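Local coordinates for eukaryotic translation initiation factor 2A (Schizosaccharomyces pombe, PDB 3WJ9), which probably directs the codon-dependent binding of methionyl-tRNAi to 40S ribosomal subunits in the early steps of protein synthesis on a small number of mRNAs, at residues Lys67-Asn75 with Val108-Leu116; Gly80-Trp91 with Gln125-Glu136. All coordinates share one frame; numbering follows the deposited sequence.

Contact 1: Lys67-Asn75 with Val108-Leu116; sequences KLTQLPAAN and VWNTETGQL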
loop_
_atom_site.group_PDB
_atom_site.type_symbol
_atom_site.label_atom_id
_atom_site.label_comp_id
_atom_site.label_asym_id
_atom_site.label_seq_id
_atom_site.Cartn_x
_atom_site.Cartn_y
_atom_site.Cartn_z
ATOM N N LYS A 67 -8.021 9.168 22.696
ATOM C CA LYS A 67 -7.054 8.095 22.860
ATOM C C LYS A 67 -7.780 6.839 23.321
ATOM O O LYS A 67 -8.658 6.902 24.180
ATOM C CB LYS A 67 -5.970 8.496 23.861
ATOM C CG LYS A 67 -4.955 7.410 24.151
ATOM C CD LYS A 67 -3.936 7.879 25.173
ATOM C CE LYS A 67 -2.801 6.885 25.312
ATOM N NZ LYS A 67 -1.738 7.381 26.229
ATOM N N LEU A 68 -7.424 5.701 22.737
ATOM C CA LEU A 68 -8.106 4.450 23.042
ATOM C C LEU A 68 -7.174 3.425 23.673
ATOM O O LEU A 68 -7.488 2.847 24.714
ATOM C CB LEU A 68 -8.730 3.862 21.772
ATOM C CG LEU A 68 -9.883 4.628 21.124
ATOM C CD1 LEU A 68 -10.266 3.980 19.806
ATOM C CD2 LEU A 68 -11.076 4.683 22.061
ATOM N N THR A 69 -6.025 3.212 23.042
ATOM C CA THR A 69 -5.138 2.118 23.415
ATOM C C THR A 69 -3.698 2.580 23.589
ATOM O O THR A 69 -3.247 3.504 22.910
ATOM C CB THR A 69 -5.182 0.998 22.355
ATOM O OG1 THR A 69 -6.545 0.630 22.110
ATOM C CG2 THR A 69 -4.399 -0.231 22.811
ATOM N N GLN A 70 -2.981 1.935 24.504
ATOM C CA GLN A 70 -1.569 2.223 24.699
ATOM C C GLN A 70 -0.703 0.982 24.495
ATOM O O GLN A 70 -0.900 -0.042 25.147
ATOM C CB GLN A 70 -1.328 2.800 26.091
ATOM C CG GLN A 70 0.108 3.195 26.321
ATOM C CD GLN A 70 0.612 4.108 25.224
ATOM O OE1 GLN A 70 0.312 5.299 25.206
ATOM N NE2 GLN A 70 1.377 3.549 24.296
ATOM N N LEU A 71 0.261 1.084 23.585
ATOM C CA LEU A 71 1.199 -0.002 23.328
ATOM C C LEU A 71 2.617 0.380 23.737
ATOM O O LEU A 71 3.151 1.388 23.271
ATOM C CB LEU A 71 1.172 -0.392 21.851
ATOM C CG LEU A 71 -0.216 -0.530 21.222
ATOM C CD1 LEU A 71 -0.101 -0.929 19.761
ATOM C CD2 LEU A 71 -1.054 -1.531 21.996
ATOM N N PRO A 72 3.237 -0.432 24.605
ATOM C CA PRO A 72 4.618 -0.196 25.036
ATOM C C PRO A 72 5.628 -0.560 23.952
ATOM O O PRO A 72 6.571 -1.305 24.213
ATOM C CB PRO A 72 4.765 -1.111 26.253
ATOM C CG PRO A 72 3.814 -2.222 25.995
ATOM C CD PRO A 72 2.649 -1.617 25.253
ATOM N N ALA A 73 5.424 -0.030 22.749
ATOM C CA ALA A 73 6.314 -0.286 21.626
ATOM C C ALA A 73 7.312 0.853 21.443
ATOM O O ALA A 73 6.940 1.967 21.073
ATOM C CB ALA A 73 5.510 -0.495 20.354
ATOM N N ALA A 74 8.581 0.560 21.703
ATOM C CA ALA A 74 9.640 1.555 21.588
ATOM C C ALA A 74 10.507 1.305 20.359
ATOM O O ALA A 74 10.518 0.201 19.816
ATOM C CB ALA A 74 10.497 1.557 22.842
ATOM N N ASN A 75 11.221 2.342 19.928
ATOM C CA ASN A 75 12.163 2.249 18.813
ATOM C C ASN A 75 11.517 1.771 17.513
ATOM O O ASN A 75 12.192 1.212 16.651
ATOM C CB ASN A 75 13.320 1.314 19.177
ATOM C CG ASN A 75 13.897 1.606 20.549
ATOM O OD1 ASN A 75 14.177 2.756 20.886
ATOM N ND2 ASN A 75 14.071 0.561 21.351
ATOM N N VAL A 108 2.730 -8.374 17.336
ATOM C CA VAL A 108 1.382 -8.065 16.888
ATOM C C VAL A 108 0.581 -7.672 18.120
ATOM O O VAL A 108 0.725 -8.282 19.178
ATOM C CB VAL A 108 0.727 -9.251 16.154
ATOM C CG1 VAL A 108 -0.637 -8.856 15.606
ATOM C CG2 VAL A 108 1.626 -9.737 15.030
ATOM N N TRP A 109 -0.241 -6.638 17.994
ATOM C CA TRP A 109 -0.978 -6.124 19.141
ATOM C C TRP A 109 -2.482 -6.113 18.892
ATOM O O TRP A 109 -2.935 -5.999 17.754
ATOM C CB TRP A 109 -0.508 -4.707 19.494
ATOM C CG TRP A 109 0.990 -4.518 19.517
ATOM C CD1 TRP A 109 1.804 -4.310 18.442
ATOM C CD2 TRP A 109 1.839 -4.487 20.674
ATOM N NE1 TRP A 109 3.107 -4.168 18.853
ATOM C CE2 TRP A 109 3.156 -4.270 20.216
ATOM C CE3 TRP A 109 1.617 -4.628 22.046
ATOM C CZ2 TRP A 109 4.241 -4.192 21.085
ATOM C CZ3 TRP A 109 2.699 -4.551 22.906
ATOM C CH2 TRP A 109 3.994 -4.335 22.422
ATOM N N ASN A 110 -3.250 -6.238 19.968
ATOM C CA ASN A 110 -4.692 -6.049 19.909
ATOM C C ASN A 110 -4.998 -4.568 20.101
ATOM O O ASN A 110 -4.295 -3.874 20.837
ATOM C CB ASN A 110 -5.392 -6.904 20.969
ATOM C CG ASN A 110 -6.908 -6.894 20.832
ATOM O OD1 ASN A 110 -7.528 -5.845 20.655
ATOM N ND2 ASN A 110 -7.513 -8.073 20.926
ATOM N N THR A 111 -6.043 -4.088 19.439
ATOM C CA THR A 111 -6.348 -2.661 19.440
ATOM C C THR A 111 -7.433 -2.273 20.447
ATOM O O THR A 111 -7.521 -1.110 20.842
ATOM C CB THR A 111 -6.775 -2.184 18.035
ATOM O OG1 THR A 111 -7.982 -2.849 17.645
ATOM C CG2 THR A 111 -5.680 -2.481 17.017
ATOM N N GLU A 112 -8.255 -3.231 20.867
ATOM C CA GLU A 112 -9.317 -2.933 21.829
ATOM C C GLU A 112 -8.955 -3.471 23.225
ATOM O O GLU A 112 -9.612 -3.155 24.221
ATOM C CB GLU A 112 -10.673 -3.488 21.340
ATOM C CG GLU A 112 -11.723 -3.699 22.441
ATOM C CD GLU A 112 -13.087 -4.124 21.939
ATOM O OE1 GLU A 112 -13.307 -4.137 20.711
ATOM O OE2 GLU A 112 -13.945 -4.451 22.787
ATOM N N THR A 113 -7.862 -4.223 23.324
ATOM C CA THR A 113 -7.399 -4.667 24.640
ATOM C C THR A 113 -5.966 -4.242 24.953
ATOM O O THR A 113 -5.574 -4.178 26.119
ATOM C CB THR A 113 -7.493 -6.197 24.791
ATOM O OG1 THR A 113 -6.595 -6.832 23.875
ATOM C CG2 THR A 113 -8.903 -6.668 24.525
ATOM N N GLY A 114 -5.184 -3.953 23.918
ATOM C CA GLY A 114 -3.796 -3.574 24.108
ATOM C C GLY A 114 -2.963 -4.751 24.574
ATOM O O GLY A 114 -1.967 -4.588 25.278
ATOM N N GLN A 115 -3.382 -5.947 24.174
ATOM C CA GLN A 115 -2.687 -7.170 24.549
ATOM C C GLN A 115 -1.680 -7.580 23.487
ATOM O O GLN A 115 -1.999 -7.640 22.298
ATOM C CB GLN A 115 -3.686 -8.303 24.784
ATOM C CG GLN A 115 -3.040 -9.648 25.072
ATOM C CD GLN A 115 -4.059 -10.733 25.346
ATOM O OE1 GLN A 115 -5.238 -10.451 25.566
ATOM N NE2 GLN A 115 -3.614 -11.982 25.330
ATOM N N LEU A 116 -0.457 -7.855 23.926
ATOM C CA LEU A 116 0.566 -8.389 23.043
ATOM C C LEU A 116 0.218 -9.826 22.675
ATOM O O LEU A 116 0.485 -10.748 23.443
ATOM C CB LEU A 116 1.945 -8.325 23.705
ATOM C CG LEU A 116 3.095 -8.877 22.865
ATOM C CD1 LEU A 116 3.035 -8.270 21.486
ATOM C CD2 LEU A 116 4.439 -8.597 23.524
#
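Adjacent blades of the beta-propeller part of eIF2A meet where L71 and T69, on the outermost strand of one four-stranded sheet, touch W109 and the turn that follows it in the next. The strand axes, 67-71 and 108-110, come within 8.9 Å at 148°. L71 leads the apolar half. Its CD1 lies over one face of the indole, 4.1 Å from the centroid of the five-membered ring of W109, while L116 CD1, from the same segment as W109, lies toward the rim of the opposite face. Farther out along the indole, P72 CD packs 3.8 Å from W109 CZ3, and A73 CB is 4.0 Å from W109 CZ2. T69 works on the turn: chi1 of -52° sets OG1 beside the backbone N and CG2 anti to it, which puts the methyl 3.6 Å from G114 CA, and OG1 is hydrogen-bonded to T111 O, although at a modelled length too short to trust. N110 OD1 shapes that turn as an Asx motif, accepting from E112 N (2.7 Å) and T113 N (3.1 Å). Behind the interface, W109 NE1 hydrogen-bonds T90 OG1 of strand 87-92 and T111 OG1 bonds G85 O, while strand 57-61 pairs with strand 67-71.

Contact 2: Gly80-Trp91 with Gln125-Glu136; sequences GFSPLGKYLSTW and QTGWNLQYTCDE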
loop_
_atom_site.group_PDB
_atom_site.type_symbol
_atom_site.label_atom_id
_atom_site.label_comp_id
_atom_site.label_asym_id
_atom_site.label_seq_id
_atom_site.Cartn_x
_atom_site.Cartn_y
_atom_site.Cartn_z
ATOM N N GLY A 80 1.400 -1.000 11.011
ATOM C CA GLY A 80 0.466 -1.576 10.063
ATOM C C GLY A 80 -0.802 -2.112 10.696
ATOM O O GLY A 80 -0.755 -2.873 11.659
ATOM N N PHE A 81 -1.941 -1.705 10.147
ATOM C CA PHE A 81 -3.236 -2.197 10.598
ATOM C C PHE A 81 -3.676 -3.408 9.786
ATOM O O PHE A 81 -3.504 -3.447 8.567
ATOM C CB PHE A 81 -4.299 -1.101 10.484
ATOM C CG PHE A 81 -4.337 -0.151 11.649
ATOM C CD1 PHE A 81 -4.996 -0.490 12.818
ATOM C CD2 PHE A 81 -3.731 1.090 11.565
ATOM C CE1 PHE A 81 -5.042 0.386 13.884
ATOM C CE2 PHE A 81 -3.773 1.971 12.625
ATOM C CZ PHE A 81 -4.430 1.619 13.788
ATOM N N SER A 82 -4.245 -4.393 10.469
ATOM C CA SER A 82 -4.916 -5.498 9.802
ATOM C C SER A 82 -6.204 -4.956 9.170
ATOM O O SER A 82 -6.724 -3.942 9.631
ATOM C CB SER A 82 -5.198 -6.623 10.800
ATOM O OG SER A 82 -6.023 -6.166 11.857
ATOM N N PRO A 83 -6.714 -5.616 8.110
ATOM C CA PRO A 83 -7.832 -5.117 7.294
ATOM C C PRO A 83 -9.021 -4.564 8.082
ATOM O O PRO A 83 -9.646 -3.604 7.630
ATOM C CB PRO A 83 -8.254 -6.357 6.504
ATOM C CG PRO A 83 -7.001 -7.106 6.330
ATOM C CD PRO A 83 -6.238 -6.919 7.614
ATOM N N LEU A 84 -9.325 -5.152 9.233
ATOM C CA LEU A 84 -10.437 -4.680 10.051
ATOM C C LEU A 84 -9.928 -3.927 11.279
ATOM O O LEU A 84 -10.696 -3.600 12.186
ATOM C CB LEU A 84 -11.329 -5.849 10.471
ATOM C CG LEU A 84 -12.022 -6.603 9.332
ATOM C CD1 LEU A 84 -12.775 -7.812 9.858
ATOM C CD2 LEU A 84 -12.963 -5.682 8.568
ATOM N N GLY A 85 -8.626 -3.660 11.298
ATOM C CA GLY A 85 -8.019 -2.846 12.334
ATOM C C GLY A 85 -8.074 -3.436 13.729
ATOM O O GLY A 85 -7.910 -2.720 14.714
ATOM N N LYS A 86 -8.307 -4.741 13.818
ATOM C CA LYS A 86 -8.343 -5.411 15.111
ATOM C C LYS A 86 -6.944 -5.832 15.543
ATOM O O LYS A 86 -6.745 -6.298 16.665
ATOM C CB LYS A 86 -9.272 -6.625 15.069
ATOM C CG LYS A 86 -10.750 -6.275 15.028
ATOM C CD LYS A 86 -11.608 -7.527 14.959
ATOM C CE LYS A 86 -13.086 -7.189 15.048
ATOM N NZ LYS A 86 -13.435 -6.615 16.377
ATOM N N TYR A 87 -5.978 -5.667 14.647
ATOM C CA TYR A 87 -4.588 -5.965 14.970
ATOM C C TYR A 87 -3.648 -4.926 14.365
ATOM O O TYR A 87 -3.882 -4.420 13.266
ATOM C CB TYR A 87 -4.211 -7.367 14.486
ATOM C CG TYR A 87 -5.098 -8.459 15.037
ATOM C CD1 TYR A 87 -4.925 -8.940 16.329
ATOM C CD2 TYR A 87 -6.115 -9.005 14.267
ATOM C CE1 TYR A 87 -5.738 -9.938 16.835
ATOM C CE2 TYR A 87 -6.932 -10.003 14.764
ATOM C CZ TYR A 87 -6.740 -10.466 16.048
ATOM O OH TYR A 87 -7.554 -11.459 16.542
ATOM N N LEU A 88 -2.585 -4.613 15.099
ATOM C CA LEU A 88 -1.594 -3.641 14.657
ATOM C C LEU A 88 -0.192 -4.208 14.862
ATOM O O LEU A 88 0.147 -4.658 15.953
ATOM C CB LEU A 88 -1.761 -2.320 15.416
ATOM C CG LEU A 88 -0.799 -1.171 15.096
ATOM C CD1 LEU A 88 -1.184 -0.487 13.794
ATOM C CD2 LEU A 88 -0.765 -0.163 16.233
ATOM N N SER A 89 0.614 -4.191 13.804
ATOM C CA SER A 89 1.971 -4.728 13.865
ATOM C C SER A 89 3.007 -3.612 13.965
ATOM O O SER A 89 2.860 -2.561 13.345
ATOM C CB SER A 89 2.253 -5.607 12.642
ATOM O OG SER A 89 1.356 -6.703 12.580
ATOM N N THR A 90 4.055 -3.850 14.750
ATOM C CA THR A 90 5.086 -2.841 14.984
ATOM C C THR A 90 6.495 -3.372 14.731
ATOM O O THR A 90 6.982 -4.216 15.472
ATOM C CB THR A 90 5.028 -2.304 16.432
ATOM O OG1 THR A 90 5.257 -3.379 17.350
ATOM C CG2 THR A 90 3.674 -1.675 16.721
ATOM N N TRP A 91 7.148 -2.860 13.690
ATOM C CA TRP A 91 8.536 -3.218 13.395
ATOM C C TRP A 91 9.497 -2.369 14.221
ATOM O O TRP A 91 9.483 -1.142 14.134
ATOM C CB TRP A 91 8.840 -3.038 11.899
ATOM C CG TRP A 91 10.227 -3.497 11.464
ATOM C CD1 TRP A 91 10.547 -4.688 10.894
ATOM C CD2 TRP A 91 11.452 -2.755 11.548
ATOM N NE1 TRP A 91 11.891 -4.751 10.632
ATOM C CE2 TRP A 91 12.473 -3.573 11.021
ATOM C CE3 TRP A 91 11.789 -1.486 12.021
ATOM C CZ2 TRP A 91 13.802 -3.163 10.955
ATOM C CZ3 TRP A 91 13.113 -1.079 11.953
ATOM C CH2 TRP A 91 14.102 -1.915 11.423
ATOM N N GLN A 125 13.222 -4.962 6.456
ATOM C CA GLN A 125 12.166 -3.981 6.591
ATOM C C GLN A 125 11.154 -4.220 5.481
ATOM O O GLN A 125 9.971 -3.918 5.622
ATOM C CB GLN A 125 12.720 -2.562 6.546
ATOM C CG GLN A 125 13.732 -2.263 7.620
ATOM C CD GLN A 125 13.579 -0.866 8.155
ATOM O OE1 GLN A 125 12.500 -0.282 8.082
ATOM N NE2 GLN A 125 14.654 -0.316 8.702
ATOM N N THR A 126 11.639 -4.768 4.374
ATOM C CA THR A 126 10.801 -5.100 3.226
ATOM C C THR A 126 10.003 -6.376 3.481
ATOM O O THR A 126 10.577 -7.411 3.822
ATOM C CB THR A 126 11.653 -5.276 1.957
ATOM O OG1 THR A 126 12.616 -6.313 2.176
ATOM C CG2 THR A 126 12.389 -3.984 1.639
ATOM N N GLY A 127 8.685 -6.298 3.316
ATOM C CA GLY A 127 7.816 -7.436 3.568
ATOM C C GLY A 127 7.862 -7.876 5.016
ATOM O O GLY A 127 7.840 -9.068 5.319
ATOM N N TRP A 128 7.926 -6.903 5.917
ATOM C CA TRP A 128 8.067 -7.180 7.340
ATOM C C TRP A 128 6.772 -7.717 7.950
ATOM O O TRP A 128 6.790 -8.697 8.693
ATOM C CB TRP A 128 8.516 -5.914 8.080
ATOM C CG TRP A 128 7.495 -4.815 8.071
ATOM C CD1 TRP A 128 7.262 -3.924 7.068
ATOM C CD2 TRP A 128 6.566 -4.502 9.111
ATOM N NE1 TRP A 128 6.246 -3.072 7.420
ATOM C CE2 TRP A 128 5.798 -3.408 8.677
ATOM C CE3 TRP A 128 6.303 -5.040 10.376
ATOM C CZ2 TRP A 128 4.793 -2.837 9.448
ATOM C CZ3 TRP A 128 5.305 -4.477 11.148
ATOM C CH2 TRP A 128 4.561 -3.387 10.681
ATOM N N ASN A 129 5.650 -7.092 7.612
ATOM C CA ASN A 129 4.381 -7.384 8.271
ATOM C C ASN A 129 3.749 -8.693 7.817
ATOM O O ASN A 129 4.090 -9.230 6.762
ATOM C CB ASN A 129 3.395 -6.236 8.038
ATOM C CG ASN A 129 2.290 -6.192 9.078
ATOM O OD1 ASN A 129 2.010 -7.186 9.748
ATOM N ND2 ASN A 129 1.650 -5.037 9.213
ATOM N N LEU A 130 2.832 -9.205 8.631
ATOM C CA LEU A 130 1.984 -10.313 8.224
ATOM C C LEU A 130 0.985 -9.819 7.194
ATOM O O LEU A 130 0.497 -8.694 7.288
ATOM C CB LEU A 130 1.246 -10.911 9.423
ATOM C CG LEU A 130 2.073 -11.475 10.574
ATOM C CD1 LEU A 130 1.195 -11.711 11.792
ATOM C CD2 LEU A 130 2.713 -12.763 10.112
ATOM N N GLN A 131 0.687 -10.652 6.205
ATOM C CA GLN A 131 -0.396 -10.352 5.281
ATOM C C GLN A 131 -1.676 -10.930 5.864
ATOM O O GLN A 131 -1.628 -11.810 6.721
ATOM C CB GLN A 131 -0.118 -10.922 3.890
ATOM C CG GLN A 131 1.216 -10.491 3.305
ATOM C CD GLN A 131 1.380 -10.906 1.857
ATOM O OE1 GLN A 131 0.404 -11.199 1.168
ATOM N NE2 GLN A 131 2.622 -10.949 1.393
ATOM N N TYR A 132 -2.817 -10.428 5.414
ATOM C CA TYR A 132 -4.094 -10.879 5.947
ATOM C C TYR A 132 -5.109 -11.141 4.849
ATOM O O TYR A 132 -4.966 -10.663 3.724
ATOM C CB TYR A 132 -4.671 -9.848 6.919
ATOM C CG TYR A 132 -3.921 -9.689 8.223
ATOM C CD1 TYR A 132 -2.736 -8.967 8.289
ATOM C CD2 TYR A 132 -4.411 -10.252 9.394
ATOM C CE1 TYR A 132 -2.054 -8.821 9.481
ATOM C CE2 TYR A 132 -3.735 -10.110 10.592
ATOM C CZ TYR A 132 -2.558 -9.393 10.630
ATOM O OH TYR A 132 -1.882 -9.250 11.821
ATOM N N THR A 133 -6.137 -11.909 5.190
ATOM C CA THR A 133 -7.313 -12.036 4.345
ATOM C C THR A 133 -8.214 -10.841 4.632
ATOM O O THR A 133 -8.026 -10.155 5.635
ATOM C CB THR A 133 -8.062 -13.353 4.600
ATOM O OG1 THR A 133 -8.432 -13.435 5.982
ATOM C CG2 THR A 133 -7.173 -14.536 4.257
ATOM N N CYS A 134 -9.180 -10.581 3.759
ATOM C CA CYS A 134 -10.052 -9.420 3.927
ATOM C C CYS A 134 -10.981 -9.555 5.129
ATOM O O CYS A 134 -11.348 -8.556 5.749
ATOM C CB CYS A 134 -10.874 -9.178 2.660
ATOM S SG CYS A 134 -9.992 -8.258 1.386
ATOM N N ASP A 135 -11.360 -10.785 5.460
ATOM C CA ASP A 135 -12.187 -11.021 6.640
ATOM C C ASP A 135 -11.346 -11.052 7.911
ATOM O O ASP A 135 -11.874 -11.256 9.005
ATOM C CB ASP A 135 -12.988 -12.322 6.500
ATOM C CG ASP A 135 -12.118 -13.524 6.170
ATOM O OD1 ASP A 135 -10.941 -13.567 6.587
ATOM O OD2 ASP A 135 -12.625 -14.442 5.494
ATOM N N GLU A 136 -10.037 -10.867 7.746
ATOM C CA GLU A 136 -9.101 -10.789 8.863
ATOM C C GLU A 136 -9.112 -12.070 9.699
ATOM O O GLU A 136 -8.921 -12.028 10.913
ATOM C CB GLU A 136 -9.435 -9.581 9.744
ATOM C CG GLU A 136 -8.263 -8.974 10.495
ATOM C CD GLU A 136 -8.706 -7.829 11.382
ATOM O OE1 GLU A 136 -9.563 -8.063 12.258
ATOM O OE2 GLU A 136 -8.220 -6.695 11.198
#
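Residues 80-91 form a beta hairpin whose strands 80-81 and 87-91 are joined through a type I turn from S82 to G85, and 125-136 runs across its face, in the same direction as 80-83 and antiparallel to 87-91. This is blade-to-blade packing of a beta-propeller: the second segment holds 131-132, the first strand of the next sheet, between a type II turn (Q125 to W128) and a type I turn (T133 to E136). E136 provides most of the polar grip. Its carboxylate reaches under the hairpin turn, where OE2 accepts from L84 N at 2.7 Å and from K86 N at 3.3 Å, the two donors coming from opposite faces of the carboxylate plane. The K86 bond is the straighter, at 164° against 138°. S82 OG is a further donor to E136 OE2, at a doubtfully short modelled distance, and itself accepts from Y87 N. The carboxylate of the buried E136 thus holds the turn by the backbone amides of L84 and K86. Next to it, S82 CB sits almost centrally over the Y132 ring, 3.8 Å from its centroid, and P83 CD meets Y132 CB at 3.4 Å. At the far end, two tryptophans meet obliquely. W128, with chi1 at 66° placing CG between backbone N and carbonyl carbon, receives W91 CB over one face (4.0 Å from the six-membered ring centroid), N129 CB over the other, and S89 O at its edge, 3.3 Å from CH2 of W128. The Q125 amide stacks over one face of W91, off toward the rim, its plane inclined to the ring, and its CG is 3.5 Å from W91 CZ2. Between the tryptophans and Y132, the hydroxyl S89 OG donates to N129 OD1 at 2.9 Å, tilted from the amide's carbonyl plane.

In the fold
Read from the N terminus, the chain finishes the sheet of strands 37-42 to 67-71, then passes directly to strand 76-81 of the next sheet. Contact 1 closes the loop from 67-75 to 108-116, tying the last strand of the earlier sheet to the end of strand 106-110 and the turn into 116-120. Contact 2 opens inside that loop, at 80-91, and closes beyond it at 125-136, so the two cross rather than nest. One sheet, with strands 87-92 and 106-110 as neighbours in it, is therefore held on both flanks: contact 1 joins it to the preceding sheet, contact 2 to the following one. L71 CD1 even packs against L88 CD2.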